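Local coordinates for protein Phi class glutathione transferase GSTF1 (Populus tremula x Populus tremuloides, PDB 4RI6) that probably catalyses the conjugation of glutathione to halogenated electrophiles, releasing halide, as a Phi class glutathione transferase with a role in detoxification, at residues A[18-21]-A[22-25]; A[131-134]-A[135-139]; A[138-141]-A[142-146]. All blocks are in the same frame, centred on the assembly; numbering follows the deposited sequence.

Interaction 1 (A[18-21]-A[22-25])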
loop_
_atom_site.group_PDB
_atom_site.type_symbol
_atom_site.label_atom_id
_atom_site.label_comp_id
_atom_site.label_asym_id
_atom_site.label_seq_id
_atom_site.Cartn_x
_atom_site.Cartn_y
_atom_site.Cartn_z
ATOM N N ARG A 18 0.779 -14.322 -1.167
ATOM C CA ARG A 18 1.861 -13.353 -1.226
ATOM C C ARG A 18 2.894 -13.658 -0.150
ATOM O O ARG A 18 4.094 -13.672 -0.408
ATOM C CB ARG A 18 1.311 -11.935 -1.068
ATOM C CG ARG A 18 2.372 -10.855 -1.075
ATOM C CD ARG A 18 1.785 -9.440 -0.929
ATOM N NE ARG A 18 1.009 -9.154 -2.118
ATOM C CZ ARG A 18 -0.310 -9.195 -2.216
ATOM N NH1 ARG A 18 -1.080 -9.448 -1.162
ATOM N NH2 ARG A 18 -0.857 -8.978 -3.396
ATOM N N VAL A 19 2.431 -13.931 1.059
ATOM C CA VAL A 19 3.360 -14.221 2.137
ATOM C C VAL A 19 4.073 -15.562 1.922
ATOM O O VAL A 19 5.285 -15.673 2.139
ATOM C CB VAL A 19 2.633 -14.196 3.503
ATOM C CG1 VAL A 19 3.526 -14.702 4.615
ATOM C CG2 VAL A 19 2.169 -12.794 3.814
ATOM N N LEU A 20 3.327 -16.579 1.496
ATOM C CA LEU A 20 3.907 -17.898 1.289
ATOM C C LEU A 20 4.996 -17.865 0.242
ATOM O O LEU A 20 6.050 -18.474 0.413
ATOM C CB LEU A 20 2.834 -18.915 0.883
ATOM C CG LEU A 20 1.780 -19.241 1.936
ATOM C CD1 LEU A 20 0.782 -20.240 1.395
ATOM C CD2 LEU A 20 2.431 -19.817 3.181
ATOM N N ALA A 21 4.743 -17.163 -0.855
ATOM C CA ALA A 21 5.724 -17.084 -1.915
ATOM C C ALA A 21 6.993 -16.413 -1.399
ATOM O O ALA A 21 8.105 -16.823 -1.753
ATOM C CB ALA A 21 5.160 -16.332 -3.106
ATOM N N THR A 22 6.827 -15.389 -0.563
ATOM C CA THR A 22 7.965 -14.696 0.018
ATOM C C THR A 22 8.769 -15.592 0.949
ATOM O O THR A 22 9.993 -15.640 0.856
ATOM C CB THR A 22 7.494 -13.434 0.765
ATOM O OG1 THR A 22 6.820 -12.585 -0.172
ATOM C CG2 THR A 22 8.669 -12.687 1.402
ATOM N N LEU A 23 8.084 -16.315 1.829
ATOM C CA LEU A 23 8.757 -17.236 2.728
ATOM C C LEU A 23 9.586 -18.236 1.938
ATOM O O LEU A 23 10.714 -18.544 2.298
ATOM C CB LEU A 23 7.738 -17.957 3.610
ATOM C CG LEU A 23 7.086 -17.063 4.664
ATOM C CD1 LEU A 23 5.842 -17.707 5.214
ATOM C CD2 LEU A 23 8.077 -16.795 5.774
ATOM N N ILE A 24 9.023 -18.736 0.845
ATOM C CA ILE A 24 9.695 -19.771 0.064
ATOM C C ILE A 24 10.909 -19.190 -0.677
ATOM O O ILE A 24 11.983 -19.789 -0.669
ATOM C CB ILE A 24 8.722 -20.429 -0.915
ATOM C CG1 ILE A 24 7.671 -21.232 -0.141
ATOM C CG2 ILE A 24 9.472 -21.348 -1.866
ATOM C CD1 ILE A 24 6.445 -21.623 -0.958
ATOM N N GLU A 25 10.749 -18.011 -1.280
ATOM C CA GLU A 25 11.876 -17.303 -1.867
ATOM C C GLU A 25 12.972 -17.065 -0.849
ATOM O O GLU A 25 14.158 -17.155 -1.174
ATOM C CB GLU A 25 11.423 -15.961 -2.447
ATOM C CG GLU A 25 10.611 -16.076 -3.737
ATOM C CD GLU A 25 11.453 -16.310 -4.996
ATOM O OE1 GLU A 25 12.655 -15.970 -5.010
ATOM O OE2 GLU A 25 10.889 -16.819 -5.988
#

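Interaction 2 (A[131-134]-A[135-139])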
loop_
_atom_site.group_PDB
_atom_site.type_symbol
_atom_site.label_atom_id
_atom_site.label_comp_id
_atom_site.label_asym_id
_atom_site.label_seq_id
_atom_site.Cartn_x
_atom_site.Cartn_y
_atom_site.Cartn_z
ATOM N N ALA A 131 -21.471 -4.410 -15.419
ATOM C CA ALA A 131 -21.063 -3.024 -15.612
ATOM C C ALA A 131 -19.857 -2.721 -14.724
ATOM O O ALA A 131 -18.924 -2.013 -15.138
ATOM C CB ALA A 131 -22.216 -2.081 -15.309
ATOM N N LEU A 132 -19.857 -3.275 -13.512
ATOM C CA LEU A 132 -18.746 -3.068 -12.578
ATOM C C LEU A 132 -17.526 -3.910 -12.987
ATOM O O LEU A 132 -16.375 -3.468 -12.840
ATOM C CB LEU A 132 -19.171 -3.406 -11.147
ATOM C CG LEU A 132 -18.077 -3.239 -10.088
ATOM C CD1 LEU A 132 -17.448 -1.841 -10.132
ATOM C CD2 LEU A 132 -18.639 -3.498 -8.705
ATOM N N ILE A 133 -17.777 -5.110 -13.508
ATOM C CA ILE A 133 -16.703 -5.902 -14.083
ATOM C C ILE A 133 -16.021 -5.087 -15.190
ATOM O O ILE A 133 -14.802 -4.969 -15.214
ATOM C CB ILE A 133 -17.210 -7.236 -14.662
ATOM C CG1 ILE A 133 -17.715 -8.160 -13.563
ATOM C CG2 ILE A 133 -16.098 -7.925 -15.440
ATOM C CD1 ILE A 133 -16.666 -8.602 -12.571
ATOM N N LYS A 134 -16.811 -4.515 -16.095
ATOM C CA LYS A 134 -16.236 -3.740 -17.199
ATOM C C LYS A 134 -15.421 -2.557 -16.669
ATOM O O LYS A 134 -14.344 -2.262 -17.176
ATOM C CB LYS A 134 -17.315 -3.249 -18.171
ATOM C CG LYS A 134 -16.743 -2.285 -19.241
ATOM C CD LYS A 134 -17.799 -1.747 -20.195
ATOM C CE LYS A 134 -17.404 -0.397 -20.755
ATOM N NZ LYS A 134 -16.189 -0.519 -21.581
ATOM N N LYS A 135 -15.942 -1.878 -15.658
ATOM C CA LYS A 135 -15.244 -0.734 -15.074
ATOM C C LYS A 135 -13.854 -1.128 -14.568
ATOM O O LYS A 135 -12.870 -0.408 -14.797
ATOM C CB LYS A 135 -16.083 -0.142 -13.949
ATOM C CG LYS A 135 -15.546 1.125 -13.333
ATOM C CD LYS A 135 -16.640 1.779 -12.474
ATOM C CE LYS A 135 -16.094 2.835 -11.515
ATOM N NZ LYS A 135 -15.142 3.773 -12.165
ATOM N N ASN A 136 -13.767 -2.268 -13.886
ATOM C CA ASN A 136 -12.482 -2.704 -13.337
ATOM C C ASN A 136 -11.553 -3.322 -14.375
ATOM O O ASN A 136 -10.345 -3.136 -14.300
ATOM C CB ASN A 136 -12.723 -3.674 -12.185
ATOM C CG ASN A 136 -13.202 -2.955 -10.946
ATOM O OD1 ASN A 136 -12.740 -1.839 -10.669
ATOM N ND2 ASN A 136 -14.125 -3.565 -10.211
ATOM N N VAL A 137 -12.108 -4.055 -15.341
ATOM C CA VAL A 137 -11.341 -4.502 -16.498
ATOM C C VAL A 137 -10.701 -3.307 -17.184
ATOM O O VAL A 137 -9.526 -3.337 -17.501
ATOM C CB VAL A 137 -12.234 -5.266 -17.493
ATOM C CG1 VAL A 137 -11.571 -5.416 -18.861
ATOM C CG2 VAL A 137 -12.620 -6.631 -16.917
ATOM N N ASP A 138 -11.470 -2.256 -17.425
ATOM C CA ASP A 138 -10.933 -1.114 -18.151
ATOM C C ASP A 138 -9.845 -0.409 -17.333
ATOM O O ASP A 138 -8.844 0.051 -17.873
ATOM C CB ASP A 138 -12.049 -0.122 -18.522
ATOM C CG ASP A 138 -12.963 -0.626 -19.641
ATOM O OD1 ASP A 138 -12.627 -1.613 -20.336
ATOM O OD2 ASP A 138 -14.030 0.006 -19.840
ATOM N N LYS A 139 -10.055 -0.275 -16.030
ATOM C CA LYS A 139 -9.012 0.264 -15.148
ATOM C C LYS A 139 -7.739 -0.570 -15.205
ATOM O O LYS A 139 -6.641 -0.046 -15.275
ATOM C CB LYS A 139 -9.504 0.327 -13.703
ATOM C CG LYS A 139 -10.417 1.468 -13.409
ATOM C CD LYS A 139 -10.758 1.473 -11.937
ATOM C CE LYS A 139 -11.670 2.632 -11.557
ATOM N NZ LYS A 139 -12.039 2.534 -10.120
#

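Interaction 3 (A[138-141]-A[142-146])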
loop_
_atom_site.group_PDB
_atom_site.type_symbol
_atom_site.label_atom_id
_atom_site.label_comp_id
_atom_site.label_asym_id
_atom_site.label_seq_id
_atom_site.Cartn_x
_atom_site.Cartn_y
_atom_site.Cartn_z
ATOM N N ASP A 138 -11.470 -2.256 -17.425
ATOM C CA ASP A 138 -10.933 -1.114 -18.151
ATOM C C ASP A 138 -9.845 -0.409 -17.333
ATOM O O ASP A 138 -8.844 0.051 -17.873
ATOM C CB ASP A 138 -12.049 -0.122 -18.522
ATOM C CG ASP A 138 -12.963 -0.626 -19.641
ATOM O OD1 ASP A 138 -12.627 -1.613 -20.336
ATOM O OD2 ASP A 138 -14.030 0.006 -19.840
ATOM N N LYS A 139 -10.055 -0.275 -16.030
ATOM C CA LYS A 139 -9.012 0.264 -15.148
ATOM C C LYS A 139 -7.739 -0.570 -15.205
ATOM O O LYS A 139 -6.641 -0.046 -15.275
ATOM C CB LYS A 139 -9.504 0.327 -13.703
ATOM C CG LYS A 139 -10.417 1.468 -13.409
ATOM C CD LYS A 139 -10.758 1.473 -11.937
ATOM C CE LYS A 139 -11.670 2.632 -11.557
ATOM N NZ LYS A 139 -12.039 2.534 -10.120
ATOM N N LEU A 140 -7.883 -1.883 -15.163
ATOM C CA LEU A 140 -6.718 -2.725 -15.116
ATOM C C LEU A 140 -5.997 -2.690 -16.468
ATOM O O LEU A 140 -4.771 -2.726 -16.526
ATOM C CB LEU A 140 -7.123 -4.151 -14.736
ATOM C CG LEU A 140 -5.990 -5.175 -14.624
ATOM C CD1 LEU A 140 -4.867 -4.708 -13.689
ATOM C CD2 LEU A 140 -6.540 -6.519 -14.153
ATOM N N ALA A 141 -6.765 -2.621 -17.547
ATOM C CA ALA A 141 -6.195 -2.515 -18.876
ATOM C C ALA A 141 -5.306 -1.287 -18.990
ATOM O O ALA A 141 -4.205 -1.358 -19.559
ATOM C CB ALA A 141 -7.293 -2.498 -19.921
ATOM N N LYS A 142 -5.760 -0.167 -18.431
ATOM C CA LYS A 142 -4.958 1.056 -18.430
ATOM C C LYS A 142 -3.653 0.881 -17.652
ATOM O O LYS A 142 -2.604 1.343 -18.089
ATOM C CB LYS A 142 -5.768 2.235 -17.862
ATOM C CG LYS A 142 -6.895 2.704 -18.804
ATOM C CD LYS A 142 -6.414 3.685 -19.864
ATOM C CE LYS A 142 -7.198 3.529 -21.169
ATOM N NZ LYS A 142 -6.599 4.242 -22.345
ATOM N N VAL A 143 -3.714 0.235 -16.493
ATOM C CA VAL A 143 -2.504 -0.069 -15.750
ATOM C C VAL A 143 -1.553 -0.935 -16.579
ATOM O O VAL A 143 -0.349 -0.687 -16.642
ATOM C CB VAL A 143 -2.845 -0.791 -14.431
ATOM C CG1 VAL A 143 -1.611 -1.200 -13.698
ATOM C CG2 VAL A 143 -3.693 0.107 -13.542
ATOM N N LEU A 144 -2.091 -1.981 -17.187
ATOM C CA LEU A 144 -1.243 -2.920 -17.931
ATOM C C LEU A 144 -0.686 -2.314 -19.218
ATOM O O LEU A 144 0.373 -2.752 -19.684
ATOM C CB LEU A 144 -2.016 -4.202 -18.218
ATOM C CG LEU A 144 -2.342 -5.012 -16.947
ATOM C CD1 LEU A 144 -3.195 -6.225 -17.302
ATOM C CD2 LEU A 144 -1.066 -5.461 -16.187
ATOM N N ASP A 145 -1.333 -1.278 -19.765
ATOM C CA ASP A 145 -0.740 -0.552 -20.902
ATOM C C ASP A 145 0.540 0.170 -20.459
ATOM O O ASP A 145 1.497 0.295 -21.231
ATOM C CB ASP A 145 -1.720 0.458 -21.508
ATOM C CG ASP A 145 -2.850 -0.180 -22.307
ATOM O OD1 ASP A 145 -2.687 -1.316 -22.816
ATOM O OD2 ASP A 145 -3.905 0.511 -22.455
ATOM N N ILE A 146 0.548 0.664 -19.225
ATOM C CA ILE A 146 1.729 1.299 -18.671
ATOM C C ILE A 146 2.807 0.261 -18.384
ATOM O O ILE A 146 3.986 0.472 -18.695
ATOM C CB ILE A 146 1.386 2.092 -17.410
ATOM C CG1 ILE A 146 0.432 3.215 -17.789
ATOM C CG2 ILE A 146 2.654 2.624 -16.754
ATOM C CD1 ILE A 146 -0.213 3.884 -16.651
#

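Interaction 1 (A[18-21]-A[22-25])
Helix 14-25, the connection of a beta-alpha-beta unit between strands 5-8 and 30-33, brings Thr-22 back over the carbonyl of Arg-18 one turn earlier. The hydroxyl OG1 of Thr-22 donates to Arg-18 O at 2.9 Å, while the Thr-22 amide N reaches the same Arg-18 O at 3.2 Å from the opposite face of the carbonyl plane. With OG1 anti to the carbonyl carbon (chi1 -59°), the hydroxyl sits beside its own backbone N and can turn inward to that oxygen. A threonine suits this buried place because its hydroxyl is satisfied within the helix, and its side chain also packs against Cys-73, Phe-164 and Leu-167.

This is the first helix of the thioredoxin-like domain, and the adjoining face is apolar. Val-19 and Leu-23 lie side by side and point the same way, with Val-19 CG1 3.8 Å from Leu-23 CD1; beyond them stand Ile-72 and Ile-76 of helix 69-79. Beneath this pair the Leu-23 N to Val-19 O bond is 2.9 Å long and nearly straight, 167° at the hydrogen. Ile-24 lays its CG1 3.2 Å from Leu-20 O, and both residues face Val-208 of helix 203-214. The guanidinium of Arg-18 leaves the contact to bond Ser-168 and Ser-69, the latter a glutathione-binding residue, whereas Glu-25 meets Arg-202 and Ser-204.

Interaction 2 (A[131-134]-A[135-139])
The amide of Asn-136 and the carboxylate of Asp-138 are the flat groups here, each met from the preceding turn of helix 130-150. Leu-132 lies over one face of the amide at its nitrogen end, its methyl CD1 3.7 Å from Asn-136 ND2; the carbonyl oxygen of Leu-132 is over the same face, not placed to accept a hydrogen bond from ND2. Asparagine is short enough to lie flat against this turn while Asp-116 and Leu-117 of helix 93-122 touch it.

Over one flat face of the Asp-138 carboxylate sits Lys-134 O, 3.3 Å from Asp-138 CG. Almost in the plane, at the OD2 edge, Lys-134 NZ donates at 2.8 Å to Asp-138 OD2, which accepts with its syn lone pair. Lysine has the length for this: CG lies opposite its own backbone N (chi1 173°), which lets the chain rise off the helix, and the bend at chi4 (64°) then turns the ammonium forward to the oxygen. Below them, Asp-138 N bonds Lys-134 O at 2.9 Å, so backbone and side chains join the same two residues.

On the buried side Ile-133 CG2 and Val-137 CG2 meet at 4.0 Å, branched residues that carry hydrocarbon close to the backbone and toward Lys-182. The salt bridge on the outer surface pairs opposite charges four residues apart, and the nearby carboxylate would be expected to favour the protonated ammonium of Lys-134.

Interaction 3 (A[138-141]-A[142-146])
Ala-141, Leu-140 and Lys-142 have the most surface covered in this turn of helix 130-150, and each meets the adjacent turn in its own way. Ala-141 works through its backbone: its O accepts the amide N of Asp-145 at 2.9 Å, though the bond is bent, 142° at the hydrogen. The carboxylate carbon CG of Asp-145 lies 3.3 Å from the same Ala-141 O, while its OD1 is turned to Arg-189, a salt bridge that would offset the nearness of carboxylate and carbonyl. Alanine, with its single methyl, lets Leu-185 of helix 184-187 and Arg-189 come close to the helix.

Leu-140 contributes the larger apolar side chain. Its CG stands anti to the backbone N (chi1 -179°), which carries the branched end forward along the helix to Leu-144; there Leu-140 CG and Leu-144 CD1 approach to 4.0 Å, and Leu-140 CD1 comes to 4.1 Å from Leu-144 CG. The two side chains meet at a slant, both buried and pointing to the same side of the helix. Below them Leu-144 N bonds Leu-140 O at 2.9 Å.

Lys-142 belongs to the solvent side. Its CG passes 3.4 Å from Asp-138 O, the acceptor of its own amide N, before the chain bends at chi2 and leads the ammonium away from the helix. A long, flexible residue can thus cover the backbone with methylene groups and still put its charge outside.

The leucine face is covered by Phe-110 and Ser-114 of helix 93-122 on Leu-140, and by Leu-185 and Phe-186 of helix 184-187 on Leu-144; Val-143 rests on Thr-109, and Ile-146 reaches Phe-53 of the second subunit.

In the fold
From the N terminus, interaction 1 comes first, in the helix between the two parallel strands 5-8 and 30-33 of the thioredoxin-like domain. It lies against helices 69-79, 164-179 and 203-214 and so touches the all-helical domain as well. Interactions 2 and 3 follow about a hundred residues later, one after the other on helix 130-150, overlapping at Asp-138 and Lys-139, with centres about 11 Å apart. Each contact closes one helical turn; none nests in or crosses another beyond that overlap. The pair is on the opposite side of the chain's centre from interaction 1, set against helices 93-122 and 184-187, with the far end of interaction 3 at the second subunit.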